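Local coordinates for protein epoxyqueuosine reductase (Streptococcus thermophilus, PDB 5D6S) that belongs to the QueG family of epoxyqueuosine reductases and binds cobalamin together with two iron-sulfur clusters in a single chain, at residues Y101-L105 with P121-G125; G42-I46 with S183-G187. One frame throughout, in Å; residues are numbered along the deposited sequence.

Interaction 1 of 2, residues Y101-L105 with P121-G125; sequences YPHKL and PNSWG
W124 presents one face of its indole to the end of L105. The methyl CD1 of L105 sits over the six-membered ring, 3.5 Å from the ring centroid and 12° off the normal, a CH-pi contact. The opposite face of the indole is taken by its own segment, where P121 CA lies above the ring centre. The indole is therefore sandwiched between L105 and P121. W124 CG stands anti to its carbonyl carbon (chi1 -64°), which sets the indole among residues 102-105. There the carbonyl O of K104 meets the ring edge near its plane, 3.6 Å from W124 CZ3. No hydrogen bond joins the two segments. The indole NE1 is held instead by the carbonyl O of I119. P121 packs its ring against the backbone of the other segment, with P121 CB 3.5 Å from P102 O and 3.9 Å from H103 CA. Within residues 121-125, W124 N bonds to P121 O and closes a tight turn. Y101 lies obliquely beside the start of that turn: its CE2 is 3.6 Å from N122 N. The ring of Y101 and the amide of N122 are inclined by 52°, with Y101 OH 3.5 Å from N122 OD1. Y191 stacks on the ring of Y101, and A289 of helix 286-289 packs against both L105 and W124. N122 itself touches cobalamin. This is a loop-to-loop contact of side chains on rings and backbone carbonyls beside the cobalamin pocket; the short 3-10 turn 121-122 carries N122, a residue of that pocket.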
loop_
_atom_site.group_PDB
_atom_site.type_symbol
_atom_site.label_atom_id
_atom_site.label_comp_id
_atom_site.label_asym_id
_atom_site.label_seq_id
_atom_site.Cartn_x
_atom_site.Cartn_y
_atom_site.Cartn_z
ATOM N N TYR A 101 -6.373 3.715 11.577
ATOM C CA TYR A 101 -5.333 2.753 11.987
ATOM C C TYR A 101 -4.082 3.462 12.513
ATOM O O TYR A 101 -3.747 4.574 12.072
ATOM C CB TYR A 101 -4.958 1.809 10.832
ATOM C CG TYR A 101 -4.357 2.480 9.604
ATOM C CD1 TYR A 101 -5.160 2.935 8.585
ATOM C CD2 TYR A 101 -2.992 2.605 9.448
ATOM C CE1 TYR A 101 -4.623 3.511 7.437
ATOM C CE2 TYR A 101 -2.443 3.193 8.308
ATOM C CZ TYR A 101 -3.260 3.644 7.298
ATOM O OH TYR A 101 -2.753 4.246 6.155
ATOM N N PRO A 102 -3.408 2.834 13.494
ATOM C CA PRO A 102 -2.218 3.444 14.069
ATOM C C PRO A 102 -1.093 3.513 13.060
ATOM O O PRO A 102 -0.920 2.586 12.281
ATOM C CB PRO A 102 -1.836 2.498 15.200
ATOM C CG PRO A 102 -2.530 1.199 14.905
ATOM C CD PRO A 102 -3.708 1.503 14.047
ATOM N N HIS A 103 -0.306 4.576 13.126
ATOM C CA HIS A 103 0.861 4.737 12.281
ATOM C C HIS A 103 2.196 4.656 13.053
ATOM O O HIS A 103 3.257 4.509 12.457
ATOM C CB HIS A 103 0.740 6.036 11.499
ATOM C CG HIS A 103 1.207 7.250 12.236
ATOM N ND1 HIS A 103 0.496 7.827 13.270
ATOM C CD2 HIS A 103 2.310 8.020 12.060
ATOM C CE1 HIS A 103 1.148 8.894 13.701
ATOM N NE2 HIS A 103 2.250 9.032 12.983
ATOM N N LYS A 104 2.125 4.763 14.379
ATOM C CA LYS A 104 3.267 4.546 15.272
ATOM C C LYS A 104 3.041 3.204 15.923
ATOM O O LYS A 104 1.900 2.780 16.084
ATOM C CB LYS A 104 3.337 5.609 16.372
ATOM C CG LYS A 104 4.061 6.907 16.025
ATOM C CD LYS A 104 3.649 8.009 17.009
ATOM C CE LYS A 104 4.826 8.744 17.633
ATOM N NZ LYS A 104 5.528 9.603 16.650
ATOM N N LEU A 105 4.120 2.547 16.316
ATOM C CA LEU A 105 4.002 1.221 16.853
ATOM C C LEU A 105 3.786 1.335 18.368
ATOM O O LEU A 105 4.555 2.012 19.062
ATOM C CB LEU A 105 5.251 0.402 16.511
ATOM C CG LEU A 105 5.075 -1.112 16.308
ATOM C CD1 LEU A 105 4.153 -1.440 15.153
ATOM C CD2 LEU A 105 6.436 -1.770 16.081
ATOM N N PRO A 121 2.429 0.826 7.909
ATOM C CA PRO A 121 1.375 0.608 8.914
ATOM C C PRO A 121 0.027 0.278 8.283
ATOM O O PRO A 121 -0.817 -0.325 8.946
ATOM C CB PRO A 121 1.290 1.940 9.669
ATOM C CG PRO A 121 2.318 2.864 9.093
ATOM C CD PRO A 121 2.924 2.223 7.883
ATOM N N ASN A 122 -0.153 0.675 7.008
ATOM C CA ASN A 122 -1.313 0.275 6.191
ATOM C C ASN A 122 -1.521 -1.237 6.136
ATOM O O ASN A 122 -2.594 -1.718 5.759
ATOM C CB ASN A 122 -1.157 0.817 4.759
ATOM C CG ASN A 122 -2.463 0.789 3.963
ATOM O OD1 ASN A 122 -3.501 1.255 4.425
ATOM N ND2 ASN A 122 -2.417 0.251 2.758
ATOM N N SER A 123 -0.464 -1.983 6.465
ATOM C CA SER A 123 -0.491 -3.424 6.430
ATOM C C SER A 123 -0.119 -4.043 7.776
ATOM O O SER A 123 0.352 -5.185 7.808
ATOM C CB SER A 123 0.457 -3.931 5.349
ATOM O OG SER A 123 0.288 -5.320 5.136
ATOM N N TRP A 124 -0.324 -3.312 8.884
ATOM C CA TRP A 124 -0.137 -3.909 10.228
ATOM C C TRP A 124 -1.407 -4.569 10.633
ATOM O O TRP A 124 -2.481 -4.080 10.346
ATOM C CB TRP A 124 0.257 -2.897 11.279
ATOM C CG TRP A 124 1.585 -2.251 11.064
ATOM C CD1 TRP A 124 2.570 -2.655 10.211
ATOM C CD2 TRP A 124 2.088 -1.094 11.743
ATOM N NE1 TRP A 124 3.649 -1.806 10.290
ATOM C CE2 TRP A 124 3.378 -0.830 11.216
ATOM C CE3 TRP A 124 1.568 -0.241 12.719
ATOM C CZ2 TRP A 124 4.157 0.255 11.642
ATOM C CZ3 TRP A 124 2.340 0.844 13.137
ATOM C CH2 TRP A 124 3.627 1.072 12.605
ATOM N N GLY A 125 -1.296 -5.735 11.251
ATOM C CA GLY A 125 -2.475 -6.473 11.689
ATOM C C GLY A 125 -3.350 -6.912 10.547
ATOM O O GLY A 125 -2.962 -6.798 9.382
#

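Interaction 2 of 2, residues G42-I46 with S183-G187; sequences GISKI and SKEYG
An ST motif shapes the 183-187 loop, which meets the start of edge strand 45-50 at the protein surface. S183 OG accepts the backbone N-H of Y186 at 2.9 Å, with an angle of 155° at the hydrogen. It can do so because OG sits between the backbone N and the carbonyl carbon of S183 (chi1 83°). S183 N also bonds to G187 O, and G187 N returns a weak bond to S183 O. Y186 then reaches across to S44. S44 CB lies over one face of the tyrosine ring, 4.2 Å from its centroid and 20° off the normal, and makes a CH-pi contact nearer the rim than the centre. The carbonyl O of S44 also lies beside the CE2 side of the ring. The next residue, K45, runs past the ring edge, with CD near the ring plane. Its CE packs on S183 CB at 4.0 Å. The lysine chain bends at its last torsion and crosses the E185 side chain at about a right angle. K45 NZ and E185 OE2 are 3.7 Å apart, a long salt bridge. The same NZ gives a hydrogen bond to the carbonyl O of I172. I172 O is the stronger partner of the ammonium, and the carboxylate of E185 is a more distant one. At that length the pairing with exposed E185 is probably a modest electrostatic attraction, added to the contacts of the lysine methylenes.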
loop_
_atom_site.group_PDB
_atom_site.type_symbol
_atom_site.label_atom_id
_atom_site.label_comp_id
_atom_site.label_asym_id
_atom_site.label_seq_id
_atom_site.Cartn_x
_atom_site.Cartn_y
_atom_site.Cartn_z
ATOM N N GLY A 42 -17.412 0.103 15.313
ATOM C CA GLY A 42 -15.987 0.411 15.177
ATOM C C GLY A 42 -15.617 1.254 13.980
ATOM O O GLY A 42 -14.434 1.369 13.653
ATOM N N ILE A 43 -16.607 1.851 13.328
ATOM C CA ILE A 43 -16.321 2.723 12.201
ATOM C C ILE A 43 -15.976 4.101 12.720
ATOM O O ILE A 43 -16.778 4.716 13.408
ATOM C CB ILE A 43 -17.508 2.812 11.234
ATOM C CG1 ILE A 43 -17.785 1.439 10.638
ATOM C CG2 ILE A 43 -17.233 3.818 10.118
ATOM C CD1 ILE A 43 -19.066 1.379 9.838
ATOM N N SER A 44 -14.799 4.595 12.362
ATOM C CA SER A 44 -14.275 5.838 12.917
ATOM C C SER A 44 -14.895 7.104 12.322
ATOM O O SER A 44 -14.736 8.206 12.868
ATOM C CB SER A 44 -12.747 5.894 12.742
ATOM O OG SER A 44 -12.124 4.877 13.500
ATOM N N LYS A 45 -15.546 6.966 11.183
ATOM C CA LYS A 45 -16.182 8.108 10.515
ATOM C C LYS A 45 -17.107 7.577 9.455
ATOM O O LYS A 45 -16.872 6.500 8.917
ATOM C CB LYS A 45 -15.165 9.035 9.856
ATOM C CG LYS A 45 -15.109 10.429 10.422
ATOM C CD LYS A 45 -13.939 11.199 9.818
ATOM C CE LYS A 45 -14.030 12.688 10.087
ATOM N NZ LYS A 45 -14.859 13.348 9.055
ATOM N N ILE A 46 -18.143 8.346 9.149
ATOM C CA ILE A 46 -19.127 7.942 8.156
ATOM C C ILE A 46 -19.670 9.165 7.468
ATOM O O ILE A 46 -19.682 10.266 8.018
ATOM C CB ILE A 46 -20.237 7.094 8.784
ATOM C CG1 ILE A 46 -21.162 6.531 7.715
ATOM C CG2 ILE A 46 -21.001 7.889 9.838
ATOM C CD1 ILE A 46 -21.895 5.291 8.183
ATOM N N SER A 183 -8.545 13.418 7.008
ATOM C CA SER A 183 -9.492 13.943 8.005
ATOM C C SER A 183 -8.747 14.704 9.096
ATOM O O SER A 183 -7.590 14.389 9.400
ATOM C CB SER A 183 -10.308 12.815 8.640
ATOM O OG SER A 183 -9.595 12.193 9.701
ATOM N N LYS A 184 -9.403 15.723 9.657
ATOM C CA LYS A 184 -8.889 16.469 10.831
ATOM C C LYS A 184 -8.676 15.548 12.018
ATOM O O LYS A 184 -7.661 15.598 12.700
ATOM C CB LYS A 184 -9.881 17.560 11.260
ATOM C CG LYS A 184 -9.439 18.971 10.912
ATOM C CD LYS A 184 -10.291 20.021 11.614
ATOM C CE LYS A 184 -9.675 21.413 11.478
ATOM N NZ LYS A 184 -10.364 22.410 12.349
ATOM N N GLU A 185 -9.657 14.688 12.220
ATOM C CA GLU A 185 -9.761 13.847 13.405
ATOM C C GLU A 185 -8.672 12.760 13.458
ATOM O O GLU A 185 -8.042 12.563 14.501
ATOM C CB GLU A 185 -11.159 13.181 13.443
ATOM C CG GLU A 185 -12.358 14.123 13.560
ATOM C CD GLU A 185 -12.757 14.810 12.251
ATOM O OE1 GLU A 185 -11.901 15.049 11.365
ATOM O OE2 GLU A 185 -13.946 15.147 12.113
ATOM N N TYR A 186 -8.464 12.067 12.329
ATOM C CA TYR A 186 -7.606 10.871 12.267
ATOM C C TYR A 186 -6.498 10.920 11.228
ATOM O O TYR A 186 -5.796 9.932 11.031
ATOM C CB TYR A 186 -8.456 9.651 11.975
ATOM C CG TYR A 186 -9.615 9.492 12.905
ATOM C CD1 TYR A 186 -9.439 8.950 14.179
ATOM C CD2 TYR A 186 -10.895 9.879 12.527
ATOM C CE1 TYR A 186 -10.510 8.802 15.047
ATOM C CE2 TYR A 186 -11.965 9.741 13.390
ATOM C CZ TYR A 186 -11.762 9.204 14.641
ATOM O OH TYR A 186 -12.824 9.034 15.477
ATOM N N GLY A 187 -6.326 12.066 10.591
ATOM C CA GLY A 187 -5.282 12.235 9.584
ATOM C C GLY A 187 -5.638 11.519 8.299
ATOM O O GLY A 187 -6.817 11.319 8.018
#

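In the fold
From the N terminus, helix 30-40 ends just before residues 42-46, which lead into edge strand 45-50. Interaction 2 joins this point to the 183-187 loop between strands 181-182 and 190-197, and so closes a loop of 136 residues. Interaction 1 is nested inside it. It closes a much shorter loop of 15 residues, without helix or strand, between strand 93-100 and helix 128-144. Strands 45-50, 93-100 and 190-197 are neighbours in the four-stranded antiparallel sheet; residues 42-44 and 101-105 adjoin ends of the first two, and 183-187 comes shortly before the third. The centres of interactions 1 and 2 are about 15 Å apart, without touching. N278 ND2 makes weak hydrogen bonds to Y101 O and Y186 O, a tenuous bridge.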